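Local structure of nonaheme cytochrome C (Desulfovibrio desulfuricans, 1DUW) at residues N258-A261 against A262-Q266; T138-Q141 against M142-I146; K149-P152 against D153-E156. The protein probably carries electrons through its nine covalently bound c-type hemes, in redox pathways linked to hydrogenase. One frame throughout, in Å; residues are numbered along the deposited sequence.

Interaction 1: residues N258-A261 against A262-Q266. With HEC (heme c), chain H.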
loop_
_atom_site.group_PDB
_atom_site.type_symbol
_atom_site.label_atom_id
_atom_site.label_comp_id
_atom_site.label_asym_id
_atom_site.label_seq_id
_atom_site.Cartn_x
_atom_site.Cartn_y
_atom_site.Cartn_z
ATOM N N ASN A 258 12.256 -22.562 -7.584
ATOM C CA ASN A 258 11.792 -23.459 -8.638
ATOM C C ASN A 258 10.269 -23.557 -8.431
ATOM O O ASN A 258 9.725 -22.972 -7.477
ATOM C CB ASN A 258 12.443 -24.823 -8.646
ATOM C CG ASN A 258 12.225 -25.633 -7.387
ATOM O OD1 ASN A 258 11.439 -25.265 -6.512
ATOM N ND2 ASN A 258 12.935 -26.756 -7.301
ATOM N N LEU A 259 9.617 -24.266 -9.336
ATOM C CA LEU A 259 8.164 -24.353 -9.303
ATOM C C LEU A 259 7.608 -24.897 -7.992
ATOM O O LEU A 259 6.688 -24.270 -7.436
ATOM C CB LEU A 259 7.683 -25.164 -10.516
ATOM C CG LEU A 259 6.197 -25.030 -10.838
ATOM C CD1 LEU A 259 5.766 -23.571 -10.824
ATOM C CD2 LEU A 259 5.876 -25.693 -12.173
ATOM N N LYS A 260 8.122 -26.016 -7.499
ATOM C CA LYS A 260 7.608 -26.576 -6.250
ATOM C C LYS A 260 7.653 -25.535 -5.136
ATOM O O LYS A 260 6.639 -25.345 -4.470
ATOM C CB LYS A 260 8.385 -27.809 -5.816
ATOM C CG LYS A 260 7.852 -28.515 -4.583
ATOM C CD LYS A 260 8.289 -29.969 -4.553
ATOM C CE LYS A 260 8.755 -30.443 -3.190
ATOM N NZ LYS A 260 10.104 -31.078 -3.235
ATOM N N ALA A 261 8.797 -24.889 -4.953
ATOM C CA ALA A 261 8.957 -23.876 -3.915
ATOM C C ALA A 261 8.094 -22.659 -4.210
ATOM O O ALA A 261 7.628 -21.979 -3.296
ATOM C CB ALA A 261 10.417 -23.460 -3.749
ATOM N N ALA A 262 7.873 -22.363 -5.496
ATOM C CA ALA A 262 7.045 -21.190 -5.769
ATOM C C ALA A 262 5.644 -21.411 -5.186
ATOM O O ALA A 262 5.094 -20.523 -4.541
ATOM C CB ALA A 262 6.955 -20.916 -7.248
ATOM N N TYR A 263 5.103 -22.603 -5.435
ATOM C CA TYR A 263 3.775 -22.924 -4.924
ATOM C C TYR A 263 3.845 -22.982 -3.399
ATOM O O TYR A 263 3.038 -22.362 -2.716
ATOM C CB TYR A 263 3.226 -24.226 -5.460
ATOM C CG TYR A 263 2.859 -24.288 -6.923
ATOM C CD1 TYR A 263 3.393 -25.290 -7.727
ATOM C CD2 TYR A 263 1.988 -23.387 -7.512
ATOM C CE1 TYR A 263 3.090 -25.405 -9.072
ATOM C CE2 TYR A 263 1.673 -23.476 -8.853
ATOM C CZ TYR A 263 2.227 -24.480 -9.623
ATOM O OH TYR A 263 1.908 -24.571 -10.952
ATOM N N HIS A 264 4.791 -23.712 -2.832
ATOM C CA HIS A 264 4.814 -23.778 -1.375
ATOM C C HIS A 264 4.972 -22.434 -0.701
ATOM O O HIS A 264 4.212 -22.078 0.194
ATOM C CB HIS A 264 5.973 -24.691 -0.921
ATOM C CG HIS A 264 5.545 -26.120 -1.021
ATOM N ND1 HIS A 264 6.301 -27.162 -0.553
ATOM C CD2 HIS A 264 4.416 -26.662 -1.541
ATOM C CE1 HIS A 264 5.671 -28.298 -0.774
ATOM N NE2 HIS A 264 4.541 -27.999 -1.374
ATOM N N LEU A 265 5.993 -21.706 -1.136
ATOM C CA LEU A 265 6.255 -20.408 -0.534
ATOM C C LEU A 265 5.091 -19.446 -0.680
ATOM O O LEU A 265 4.780 -18.672 0.228
ATOM C CB LEU A 265 7.515 -19.807 -1.182
ATOM C CG LEU A 265 8.803 -20.552 -0.831
ATOM C CD1 LEU A 265 10.021 -19.874 -1.464
ATOM C CD2 LEU A 265 8.982 -20.653 0.675
ATOM N N GLN A 266 4.442 -19.483 -1.846
ATOM C CA GLN A 266 3.338 -18.564 -2.043
ATOM C C GLN A 266 2.076 -18.976 -1.285
ATOM O O GLN A 266 1.518 -18.151 -0.544
ATOM C CB GLN A 266 3.005 -18.391 -3.538
ATOM C CG GLN A 266 2.406 -17.013 -3.776
ATOM C CD GLN A 266 1.999 -16.754 -5.207
ATOM O OE1 GLN A 266 1.099 -17.399 -5.740
ATOM N NE2 GLN A 266 2.678 -15.781 -5.827
HETATM FE FE HEC H . 2.978 -29.498 -1.560
HETATM C CHA HEC H . 3.430 -29.773 -4.973
HETATM C CHB HEC H . 5.143 -32.159 -1.049
HETATM C CHC HEC H . 2.352 -29.376 1.834
HETATM C CHD HEC H . 0.645 -26.994 -2.082
HETATM N NA HEC H . 4.043 -30.723 -2.758
HETATM C C1A HEC H . 4.107 -30.627 -4.133
HETATM C C2A HEC H . 5.039 -31.625 -4.600
HETATM C C3A HEC H . 5.520 -32.297 -3.503
HETATM C C4A HEC H . 4.884 -31.719 -2.332
HETATM C CMA HEC H . 6.200 -33.648 -3.471
HETATM C CAA HEC H . 5.221 -31.944 -6.082
HETATM C CBA HEC H . 4.036 -32.507 -6.825
HETATM C CGA HEC H . 3.781 -33.981 -6.573
HETATM O O1A HEC H . 4.723 -34.789 -6.432
HETATM O O2A HEC H . 2.628 -34.387 -6.842
HETATM N NB HEC H . 3.601 -30.561 0.050
HETATM C C1B HEC H . 4.516 -31.581 0.030
HETATM C C2B HEC H . 4.748 -32.008 1.394
HETATM C C3B HEC H . 3.965 -31.236 2.216
HETATM C C4B HEC H . 3.244 -30.310 1.353
HETATM C CMB HEC H . 5.472 -33.283 1.745
HETATM C CAB HEC H . 3.671 -31.388 3.696
HETATM C CBB HEC H . 4.970 -31.373 4.506
HETATM N NC HEC H . 1.739 -28.422 -0.374
HETATM C C1C HEC H . 1.677 -28.519 1.001
HETATM C C2C HEC H . 0.738 -27.520 1.478
HETATM C C3C HEC H . 0.251 -26.852 0.382
HETATM C C4C HEC H . 0.900 -27.412 -0.796
HETATM C CMC HEC H . 0.283 -27.428 2.915
HETATM C CAC HEC H . -1.007 -25.997 0.320
HETATM C CBC HEC H . -0.933 -24.786 1.241
HETATM N ND HEC H . 2.191 -28.587 -3.189
HETATM C C1D HEC H . 1.353 -27.493 -3.163
HETATM C C2D HEC H . 1.044 -27.149 -4.531
HETATM C C3D HEC H . 1.716 -28.027 -5.334
HETATM C C4D HEC H . 2.571 -28.825 -4.489
HETATM C CMD HEC H . -0.007 -26.178 -4.995
HETATM C CAD HEC H . 1.599 -28.191 -6.850
HETATM C CBD HEC H . 1.014 -29.552 -7.211
HETATM C CGD HEC H . 1.263 -29.988 -8.633
HETATM O O1D HEC H . 1.510 -29.095 -9.467
HETATM O O2D HEC H . 0.862 -31.128 -8.974
#

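Interaction 2: residues T138-Q141 against M142-I146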
loop_
_atom_site.group_PDB
_atom_site.type_symbol
_atom_site.label_atom_id
_atom_site.label_comp_id
_atom_site.label_asym_id
_atom_site.label_seq_id
_atom_site.Cartn_x
_atom_site.Cartn_y
_atom_site.Cartn_z
ATOM N N THR A 138 -4.449 25.503 -9.504
ATOM C CA THR A 138 -3.780 26.299 -10.521
ATOM C C THR A 138 -2.288 26.451 -10.273
ATOM O O THR A 138 -1.854 26.184 -9.150
ATOM C CB THR A 138 -4.373 27.729 -10.591
ATOM O OG1 THR A 138 -4.049 28.417 -9.375
ATOM C CG2 THR A 138 -5.884 27.706 -10.727
ATOM N N PRO A 139 -1.505 26.871 -11.267
ATOM C CA PRO A 139 -0.067 27.066 -11.053
ATOM C C PRO A 139 0.185 28.093 -9.946
ATOM O O PRO A 139 1.097 27.933 -9.137
ATOM C CB PRO A 139 0.451 27.634 -12.379
ATOM C CG PRO A 139 -0.563 27.229 -13.395
ATOM C CD PRO A 139 -1.873 27.176 -12.659
ATOM N N GLU A 140 -0.641 29.137 -9.955
ATOM C CA GLU A 140 -0.580 30.206 -8.969
ATOM C C GLU A 140 -0.795 29.642 -7.568
ATOM O O GLU A 140 -0.039 29.924 -6.642
ATOM C CB GLU A 140 -1.642 31.271 -9.240
ATOM C CG GLU A 140 -1.384 32.607 -8.570
ATOM C CD GLU A 140 0.099 32.936 -8.522
ATOM O OE1 GLU A 140 0.823 32.601 -9.483
ATOM O OE2 GLU A 140 0.541 33.528 -7.513
ATOM N N GLN A 141 -1.837 28.831 -7.406
ATOM C CA GLN A 141 -2.109 28.246 -6.083
ATOM C C GLN A 141 -0.943 27.361 -5.667
ATOM O O GLN A 141 -0.500 27.292 -4.510
ATOM C CB GLN A 141 -3.423 27.488 -6.137
ATOM C CG GLN A 141 -4.642 28.364 -6.445
ATOM C CD GLN A 141 -5.891 27.507 -6.444
ATOM O OE1 GLN A 141 -6.875 27.816 -5.764
ATOM N NE2 GLN A 141 -5.855 26.408 -7.186
ATOM N N MET A 142 -0.406 26.665 -6.689
ATOM C CA MET A 142 0.747 25.815 -6.408
ATOM C C MET A 142 1.879 26.698 -5.899
ATOM O O MET A 142 2.536 26.398 -4.906
ATOM C CB MET A 142 1.204 25.049 -7.647
ATOM C CG MET A 142 2.561 24.380 -7.424
ATOM S SD MET A 142 2.408 22.965 -6.326
ATOM C CE MET A 142 3.868 22.016 -6.719
ATOM N N GLN A 143 2.106 27.811 -6.602
ATOM C CA GLN A 143 3.159 28.730 -6.174
ATOM C C GLN A 143 2.926 29.211 -4.741
ATOM O O GLN A 143 3.856 29.157 -3.934
ATOM C CB GLN A 143 3.246 29.919 -7.135
ATOM C CG GLN A 143 3.874 29.554 -8.479
ATOM C CD GLN A 143 5.289 29.023 -8.313
ATOM O OE1 GLN A 143 6.161 29.669 -7.734
ATOM N NE2 GLN A 143 5.530 27.818 -8.814
ATOM N N GLN A 144 1.724 29.661 -4.398
ATOM C CA GLN A 144 1.392 30.155 -3.055
ATOM C C GLN A 144 1.511 29.059 -2.004
ATOM O O GLN A 144 2.034 29.263 -0.909
ATOM C CB GLN A 144 0.001 30.783 -3.063
ATOM C CG GLN A 144 -0.173 32.069 -3.851
ATOM C CD GLN A 144 -1.595 32.603 -3.790
ATOM O OE1 GLN A 144 -2.575 31.926 -4.115
ATOM N NE2 GLN A 144 -1.742 33.849 -3.349
ATOM N N GLY A 145 1.050 27.846 -2.314
ATOM C CA GLY A 145 1.202 26.770 -1.333
ATOM C C GLY A 145 2.672 26.505 -1.069
ATOM O O GLY A 145 3.118 26.301 0.060
ATOM N N ILE A 146 3.467 26.508 -2.144
ATOM C CA ILE A 146 4.900 26.288 -1.967
ATOM C C ILE A 146 5.471 27.337 -1.023
ATOM O O ILE A 146 6.289 27.081 -0.150
ATOM C CB ILE A 146 5.653 26.340 -3.313
ATOM C CG1 ILE A 146 5.442 25.140 -4.240
ATOM C CG2 ILE A 146 7.146 26.543 -3.047
ATOM C CD1 ILE A 146 6.062 25.253 -5.627
HETATM O O HOH W 1 3.332 26.634 -10.346
#

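Interaction 3: residues K149-P152 against D153-E156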
loop_
_atom_site.group_PDB
_atom_site.type_symbol
_atom_site.label_atom_id
_atom_site.label_comp_id
_atom_site.label_asym_id
_atom_site.label_seq_id
_atom_site.Cartn_x
_atom_site.Cartn_y
_atom_site.Cartn_z
ATOM N N LYS A 149 1.843 30.472 1.323
ATOM C CA LYS A 149 0.979 31.652 1.358
ATOM C C LYS A 149 -0.391 31.373 0.797
ATOM O O LYS A 149 -1.143 32.311 0.535
ATOM C CB LYS A 149 1.659 32.802 0.597
ATOM C CG LYS A 149 3.133 32.927 0.983
ATOM C CD LYS A 149 3.398 34.232 1.699
ATOM C CE LYS A 149 4.237 34.056 2.956
ATOM N NZ LYS A 149 4.333 35.350 3.696
ATOM N N LEU A 150 -0.741 30.104 0.599
ATOM C CA LEU A 150 -2.087 29.840 0.086
ATOM C C LEU A 150 -3.089 30.049 1.220
ATOM O O LEU A 150 -2.860 29.508 2.311
ATOM C CB LEU A 150 -2.153 28.422 -0.470
ATOM C CG LEU A 150 -3.465 28.007 -1.131
ATOM C CD1 LEU A 150 -3.666 28.765 -2.426
ATOM C CD2 LEU A 150 -3.498 26.508 -1.375
ATOM N N PRO A 151 -4.160 30.812 1.038
ATOM C CA PRO A 151 -5.150 31.025 2.096
ATOM C C PRO A 151 -5.801 29.710 2.534
ATOM O O PRO A 151 -6.142 28.877 1.687
ATOM C CB PRO A 151 -6.222 31.896 1.454
ATOM C CG PRO A 151 -5.585 32.497 0.259
ATOM C CD PRO A 151 -4.514 31.548 -0.186
ATOM N N PRO A 152 -5.969 29.577 3.845
ATOM C CA PRO A 152 -6.560 28.372 4.435
ATOM C C PRO A 152 -7.844 27.995 3.721
ATOM O O PRO A 152 -8.087 26.828 3.430
ATOM C CB PRO A 152 -6.865 28.793 5.869
ATOM C CG PRO A 152 -5.877 29.867 6.168
ATOM C CD PRO A 152 -5.628 30.581 4.869
ATOM N N ASP A 153 -8.678 28.989 3.411
ATOM C CA ASP A 153 -9.922 28.618 2.724
ATOM C C ASP A 153 -9.627 27.991 1.365
ATOM O O ASP A 153 -10.351 27.049 1.006
ATOM C CB ASP A 153 -10.892 29.789 2.625
ATOM C CG ASP A 153 -10.457 31.046 1.918
ATOM O OD1 ASP A 153 -9.282 31.218 1.523
ATOM O OD2 ASP A 153 -11.341 31.930 1.737
ATOM N N GLN A 154 -8.627 28.454 0.609
ATOM C CA GLN A 154 -8.383 27.829 -0.705
ATOM C C GLN A 154 -7.826 26.424 -0.549
ATOM O O GLN A 154 -8.163 25.496 -1.285
ATOM C CB GLN A 154 -7.461 28.724 -1.526
ATOM C CG GLN A 154 -8.131 30.030 -1.941
ATOM C CD GLN A 154 -7.304 30.777 -2.972
ATOM O OE1 GLN A 154 -7.279 32.009 -3.013
ATOM N NE2 GLN A 154 -6.606 30.034 -3.820
ATOM N N ASN A 155 -6.970 26.250 0.453
ATOM C CA ASN A 155 -6.401 24.948 0.773
ATOM C C ASN A 155 -7.517 23.956 1.093
ATOM O O ASN A 155 -7.633 22.896 0.472
ATOM C CB ASN A 155 -5.445 25.086 1.950
ATOM C CG ASN A 155 -4.650 23.820 2.192
ATOM O OD1 ASN A 155 -5.230 22.740 2.310
ATOM N ND2 ASN A 155 -3.337 23.981 2.241
ATOM N N GLU A 156 -8.363 24.308 2.062
ATOM C CA GLU A 156 -9.499 23.489 2.472
ATOM C C GLU A 156 -10.381 23.140 1.285
ATOM O O GLU A 156 -10.846 22.024 1.108
ATOM C CB GLU A 156 -10.371 24.208 3.511
ATOM C CG GLU A 156 -11.642 23.448 3.851
ATOM C CD GLU A 156 -12.892 24.027 3.217
ATOM O OE1 GLU A 156 -13.928 23.320 3.207
ATOM O OE2 GLU A 156 -12.823 25.175 2.725
HETATM O O HOH W 2 -2.444 26.595 2.793
#

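Interaction 1: residues N258-A261 against A262-Q266
With CG of K260 swung opposite its own backbone N (chi1 -176°) and CG of H264 turned opposite its carbonyl carbon (chi1 -81°), two side chains one helical turn apart come together in front of the same heme c. They belong to the first turns of helix 259-273, an N-capped helix in a class III cytochrome c region, and they illustrate how a helix start can present an axial heme ligand. H264 NE2 binds the iron at 2.2 Å, and H288 supplies the second axial nitrogen, making the site bis-histidine. CG of K260 lies over one face of the H264 imidazole. The lysine chain then bends further on and runs over the porphyrin on the histidine side, with its CD 3.6 Å from C2A of the heme. The backbone of this turn is regular: H264 N donates to K260 O almost straight (173°) at 3.0 Å, which helps fix the base from which the imidazole reaches the metal. Y263 touches the same heme, its CD1 3.5 Å from CAD at the root of a propionate, while its hydroxyl is hydrogen-bonded to a propionate oxygen of another heme c. From the previous turn L259 crosses the tyrosine ring, with its CG 3.6 Å from CE1 of Y263, so that the ring is gripped between a leucine and a porphyrin substituent. Beyond this turn Q266 points elsewhere and gives its NE2 to the carbonyl of C228. At the helix start N258 serves as N-cap and uses both of its oxygens: the backbone O accepts from A262 N at 2.8 Å, and the side-chain OD1 accepts from A261 N at 3.1 Å, with the donor tilted from the amide carbonyl plane.

Interaction 2: residues T138-Q141 against M142-I146
T138 and M142 are joined by the first backbone hydrogen bond of helix 139-146, from M142 N to T138 O at 2.9 Å. The same bond from residue i+4 back to i recurs from Q143 to P139, Q144 to E140 and G145 to Q141. A side-chain bond reinforces the start: T138 is the N-cap, and its OG1 accepts from Q141 N at 3.0 Å, giving an otherwise unbonded first-turn amide a partner. Water adds a third kind of link. CG of Q143 lies beside its backbone N (chi1 -73°), 3.3 Å from P139 O, and a bend at chi2 (-60°) turns the amide aside. One water bridges the two residues, donating to P139 O and accepting from NE2 of Q143; NE2 also donates to the carbonyl of N24. Other contacts are van der Waals in kind: OE2 of E140 is 4.0 Å from CG of Q144, the carboxylate and amide planes 46° apart. Closer is CB of M142, 3.2 Å from P139 O, while the rest of its chain leaves for A29, P32 and M137. P139 O thus takes two hydrogen bonds, one from the helix and one from water, so the chemistry implies a first turn held mainly by polar bonds, while M142 carries its thioether chain into apolar surroundings.

Interaction 3: residues K149-P152 against D153-E156
L150 lays its isobutyl group across Q154 at about a right angle, with CD1 3.5 Å from NE2 and its other branch, CD2, 3.9 Å from N155 N. The ring of P151 sits alongside the same glutamine and points the same way; its CG is 3.7 Å from OE1 of the extended Q154 chain. D153 returns toward the start of the helix. Its CG stands between its backbone N and carbonyl carbon (chi1 59°), which brings OD1 to within 3.1 Å of CB of P151. The backbone then closes the turn. P151 O accepts a well-aligned bond from N155 N at 3.0 Å, together with a weak one from Q154 N, and P152 O accepts from E156 N at 2.9 Å. A water joins the two sides by donating to L150 O and accepting from ND2 of N155, whose OD1 in turn accepts from the backbone N of V15. L150 and N155 both touch F17, so this surface turn is tied to the N-terminal part of the chain. P151 at the N-cap and P152 as the first residue of helix 152-165 put proline in the first turn of a helix, a classic place for it because the amides there have no i-4 carbonyl to bond.

Followed from the N terminus, the chain reaches interaction 2 first, where helix 139-146 begins, then interaction 3, where helix 152-165 begins, and much later interaction 1, at the head of helix 259-273. Each closes a local helical turn and no long loop; they come in series, with none nesting within or crossing another. Interactions 2 and 3 are neighbours, their centres about 10 Å apart: the packing of L150 on Q144 joins the two helices through their linker, helped by a close K149 N to Q144 O approach, probably a hydrogen bond though very short. Interaction 1 lies on the opposite side of the molecule, more than 50 Å away between centres, amid the hemes of the C-terminal region.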